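Local coordinates for protein Cel44C (PDB 2YIH) that hydrolyses xyloglucan and cellulose-type beta-1,4-glucans as an endo-acting glycoside hydrolase of family 44, with its substrate bound at a TIM barrel, at residues Phe146-Asp151 with Val163-Asn168. The protein carries 8 engineered substitutions. Residues are numbered along the deposited sequence; the frame is centred on the assembly and turned at random.
With CA (calcium ion), chain C; SO4 (sulfate ion), chain F.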
ATOM      1  N   PHE A 146      -5.158 -32.548   6.821  1.00 14.25           N
ATOM      2  CA  PHE A 146      -5.252 -31.644   5.688  1.00 13.87           C
ATOM      3  C   PHE A 146      -5.274 -32.413   4.364  1.00 14.93           C
ATOM      4  O   PHE A 146      -4.600 -33.423   4.211  1.00 15.41           O
ATOM      5  CB  PHE A 146      -4.071 -30.677   5.669  1.00 12.40           C
ATOM      6  CG  PHE A 146      -4.042 -29.714   6.808  1.00 12.02           C
ATOM      7  CD1 PHE A 146      -5.194 -28.983   7.173  1.00 11.41           C
ATOM      8  CD2 PHE A 146      -2.868 -29.523   7.527  1.00 11.61           C
ATOM      9  CE1 PHE A 146      -5.136 -28.077   8.208  1.00 10.98           C
ATOM     10  CE2 PHE A 146      -2.816 -28.597   8.551  1.00 11.60           C
ATOM     11  CZ  PHE A 146      -3.976 -27.897   8.912  1.00 11.02           C
ATOM     12  N   GLN A 147      -6.011 -31.889   3.393  1.00 16.01           N
ATOM     13  CA  GLN A 147      -6.041 -32.432   2.050  1.00 16.13           C
ATOM     14  C   GLN A 147      -5.433 -31.386   1.119  1.00 15.50           C
ATOM     15  O   GLN A 147      -5.816 -30.224   1.161  1.00 14.84           O
ATOM     16  CB  GLN A 147      -7.508 -32.729   1.640  1.00 19.65           C
ATOM     17  CG  GLN A 147      -8.249 -33.696   2.598  1.00 20.41           C
ATOM     18  CD  GLN A 147      -9.785 -33.672   2.400  1.00 24.58           C
ATOM     19  OE1 GLN A 147     -10.521 -32.881   3.039  1.00 27.31           O
ATOM     20  NE2 GLN A 147     -10.268 -34.513   1.489  1.00 23.85           N
ATOM     21  N   LEU A 148      -4.519 -31.796   0.250  1.00 15.11           N
ATOM     22  CA  LEU A 148      -4.090 -30.906  -0.833  1.00 15.19           C
ATOM     23  C   LEU A 148      -5.155 -30.735  -1.901  1.00 14.81           C
ATOM     24  O   LEU A 148      -5.161 -29.720  -2.607  1.00 15.17           O
ATOM     25  CB  LEU A 148      -2.782 -31.412  -1.468  1.00 15.24           C
ATOM     26  CG  LEU A 148      -1.571 -31.417  -0.527  1.00 15.82           C
ATOM     27  CD1 LEU A 148      -0.347 -31.945  -1.278  1.00 16.45           C
ATOM     28  CD2 LEU A 148      -1.263 -30.029   0.042  1.00 15.14           C
ATOM     29  N   GLN A 149      -6.059 -31.712  -2.004  1.00 14.43           N
ATOM     30  CA  GLN A 149      -7.232 -31.638  -2.883  1.00 14.81           C
ATOM     31  C   GLN A 149      -8.434 -31.505  -1.929  1.00 13.64           C
ATOM     32  O   GLN A 149      -8.886 -32.513  -1.362  1.00 13.85           O
ATOM     33  CB  GLN A 149      -7.387 -32.919  -3.753  1.00 17.50           C
ATOM     34  CG  GLN A 149      -6.214 -33.193  -4.724  1.00 19.88           C
ATOM     35  CD  GLN A 149      -6.012 -34.690  -5.015  1.00 24.47           C
ATOM     36  OE1 GLN A 149      -5.058 -35.308  -4.526  0.50 26.61           O
ATOM     37  NE2 GLN A 149      -6.920 -35.275  -5.800  1.00 26.54           N
ATOM     38  N   PRO A 150      -8.858 -30.263  -1.632  1.00 12.87           N
ATOM     39  CA  PRO A 150      -9.868 -30.100  -0.575  1.00 12.11           C
ATOM     40  C   PRO A 150     -11.225 -30.671  -0.958  1.00 12.77           C
ATOM     41  O   PRO A 150     -11.508 -30.904  -2.145  1.00 11.86           O
ATOM     42  CB  PRO A 150      -9.965 -28.576  -0.411  1.00 12.14           C
ATOM     43  CG  PRO A 150      -9.597 -28.031  -1.801  1.00 11.71           C
ATOM     44  CD  PRO A 150      -8.480 -28.965  -2.244  1.00 12.28           C
ATOM     45  N   ASP A 151     -12.062 -30.885   0.054  1.00 12.32           N
ATOM     46  CA  ASP A 151     -13.388 -31.456  -0.174  1.00 13.21           C
ATOM     47  C   ASP A 151     -14.264 -30.383  -0.809  1.00 12.64           C
ATOM     48  O   ASP A 151     -14.604 -29.396  -0.157  1.00 13.05           O
ATOM     49  CB  ASP A 151     -13.969 -31.904   1.174  1.00 14.75           C
ATOM     50  CG  ASP A 151     -15.211 -32.751   1.027  1.00 16.70           C
ATOM     51  OD1 ASP A 151     -15.951 -32.594   0.034  1.00 17.93           O
ATOM     52  OD2 ASP A 151     -15.458 -33.555   1.951  1.00 19.60           O
ATOM     53  N   VAL A 163      -3.449 -22.459   4.004  1.00  9.35           N
ATOM     54  CA  VAL A 163      -2.076 -22.071   4.322  1.00  9.30           C
ATOM     55  C   VAL A 163      -1.135 -23.282   4.236  1.00  9.59           C
ATOM     56  O   VAL A 163      -0.029 -23.205   3.686  1.00  9.39           O
ATOM     57  CB  VAL A 163      -1.948 -21.340   5.683  1.00  9.03           C
ATOM     58  CG1 VAL A 163      -0.450 -20.952   5.953  1.00  8.68           C
ATOM     59  CG2 VAL A 163      -2.818 -20.086   5.687  1.00  9.29           C
ATOM     60  N   HIS A 164      -1.594 -24.430   4.722  1.00 10.01           N
ATOM     61  CA  HIS A 164      -0.797 -25.648   4.568  1.00 10.41           C
ATOM     62  C   HIS A 164      -0.505 -25.986   3.100  1.00 10.82           C
ATOM     63  O   HIS A 164       0.604 -26.448   2.774  1.00 11.39           O
ATOM     64  CB  HIS A 164      -1.501 -26.828   5.280  1.00 11.04           C
ATOM     65  CG  HIS A 164      -0.914 -28.165   4.966  1.00 12.30           C
ATOM     66  ND1 HIS A 164       0.088 -28.734   5.727  1.00 13.31           N
ATOM     67  CD2 HIS A 164      -1.206 -29.061   3.995  1.00 12.76           C
ATOM     68  CE1 HIS A 164       0.408 -29.912   5.216  1.00 13.81           C
ATOM     69  NE2 HIS A 164      -0.354 -30.129   4.156  1.00 13.75           N
ATOM     70  N   PHE A 165      -1.513 -25.834   2.234  1.00 10.56           N
ATOM     71  CA  PHE A 165      -1.388 -26.028   0.791  1.00 10.51           C
ATOM     72  C   PHE A 165      -0.284 -25.140   0.190  1.00 10.14           C
ATOM     73  O   PHE A 165       0.532 -25.627  -0.598  1.00  9.70           O
ATOM     74  CB  PHE A 165      -2.757 -25.789   0.112  1.00 11.00           C
ATOM     75  CG  PHE A 165      -2.723 -25.754  -1.386  1.00 11.71           C
ATOM     76  CD1 PHE A 165      -2.894 -26.928  -2.131  1.00 12.10           C
ATOM     77  CD2 PHE A 165      -2.587 -24.536  -2.069  1.00 12.07           C
ATOM     78  CE1 PHE A 165      -2.865 -26.889  -3.540  1.00 13.75           C
ATOM     79  CE2 PHE A 165      -2.630 -24.492  -3.464  1.00 13.13           C
ATOM     80  CZ  PHE A 165      -2.738 -25.667  -4.194  1.00 13.10           C
ATOM     81  N   LEU A 166      -0.272 -23.862   0.567  1.00  9.89           N
ATOM     82  CA  LEU A 166       0.747 -22.918   0.087  1.00 10.27           C
ATOM     83  C   LEU A 166       2.134 -23.331   0.590  1.00 10.47           C
ATOM     84  O   LEU A 166       3.109 -23.365  -0.192  1.00 10.63           O
ATOM     85  CB  LEU A 166       0.410 -21.505   0.563  1.00 10.08           C
ATOM     86  CG  LEU A 166      -0.854 -20.943  -0.099  1.00  9.90           C
ATOM     87  CD1 LEU A 166      -1.089 -19.531   0.504  1.00 10.26           C
ATOM     88  CD2 LEU A 166      -0.685 -20.856  -1.632  1.00 10.08           C
ATOM     89  N   VAL A 167       2.223 -23.677   1.870  1.00 10.69           N
ATOM     90  CA  VAL A 167       3.520 -24.039   2.450  1.00 11.58           C
ATOM     91  C   VAL A 167       4.027 -25.340   1.817  1.00 11.85           C
ATOM     92  O   VAL A 167       5.240 -25.521   1.605  1.00 11.47           O
ATOM     93  CB  VAL A 167       3.427 -24.136   3.991  1.00 11.82           C
ATOM     94  CG1 VAL A 167       4.681 -24.827   4.619  1.00 12.70           C
ATOM     95  CG2 VAL A 167       3.208 -22.721   4.597  1.00 12.00           C
ATOM     96  N   ASN A 168       3.108 -26.257   1.525  1.00 12.31           N
ATOM     97  CA  ASN A 168       3.490 -27.510   0.874  1.00 12.82           C
ATOM     98  C   ASN A 168       4.110 -27.230  -0.511  1.00 13.90           C
ATOM     99  O   ASN A 168       5.079 -27.893  -0.928  1.00 14.00           O
ATOM    100  CB  ASN A 168       2.266 -28.429   0.745  1.00 13.25           C
ATOM    101  CG  ASN A 168       2.550 -29.670  -0.085  1.00 14.30           C
ATOM    102  OD1 ASN A 168       2.223 -29.725  -1.266  1.00 15.87           O
ATOM    103  ND2 ASN A 168       3.200 -30.641   0.525  1.00 14.23           N
TER
HETATM  104 CA    CA C1520     -14.823 -27.546   1.236  1.00 10.35          CA
HETATM  105  S   SO4 F1523      -4.543 -35.173  -0.614  0.50 22.87           S
HETATM  106  O1  SO4 F1523      -3.585 -34.518   0.284  0.50 20.93           O
HETATM  107  O2  SO4 F1523      -4.581 -36.603  -0.363  0.50 24.08           O
HETATM  108  O3  SO4 F1523      -5.893 -34.634  -0.425  0.50 22.42           O
HETATM  109  O4  SO4 F1523      -4.181 -34.952  -2.008  0.50 24.93           O
HETATM  110  O   HOH W   1     -13.636 -28.792   2.996  1.00  8.80           O
HETATM  111  O   HOH W   2     -16.760 -26.927  -0.015  1.00 10.89           O
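The irregular segment Phe-146 to Asp-151 approaches the helical segment Val-163 to Asn-168 most closely where the CA atoms of Leu-148 and Phe-165 lie 5.8 Å apart, while those of Phe-146 and His-164 stand wider. Phe-146 and His-164 form an offset stack with planes inclined by 30°. The ring centroids are 4.7 Å apart. CD2 of Phe-146 lies over one face of the imidazole, displaced toward its rim, 3.5 Å from CG of His-164. Two CH-pi contacts flank the stack, each CB lying over the other's ring face. The histidine reaches this position because its CG is anti to the backbone N (chi1 169°). With the imidazole of His-164 cut back to the methyl of an alanine, the phenyl ring and CB of Phe-146 would likely lose the flat surface they lie on, and the ring could turn more freely. The forked end of Leu-148 rests against three helix side chains. Its CD1 makes a van der Waals contact with OD1 of Asn-168 at 3.4 Å, the two side chains crossing at about a right angle. CD2 rests obliquely 4.1 Å from CD2 of His-164 and also meets CD1 of Phe-165. The carbonyl O of Leu-148 approaches that same Phe-165 CD1. The backbone of the loop faces an anion as well: Leu-148 N donates to sulfate O1 at 2.9 Å, nearly straight at 171°, and Gln-149 N adds a weak bond to O3; the ion probably comes from the crystallisation liquor. Further along, Asp-151 O binds calcium at 2.3 Å, a site completed by two waters, Glu-56, Asp-154 and Tyr-156. This surface contact thus joins the calcium-binding loop between strands 135-139 and 156-158 to helix 159-170 on the outside of the TIM barrel; Phe-165 and Leu-166 of that helix pack against helix 90-102, and Val-163 and Leu-166 against barrel strand 181-184.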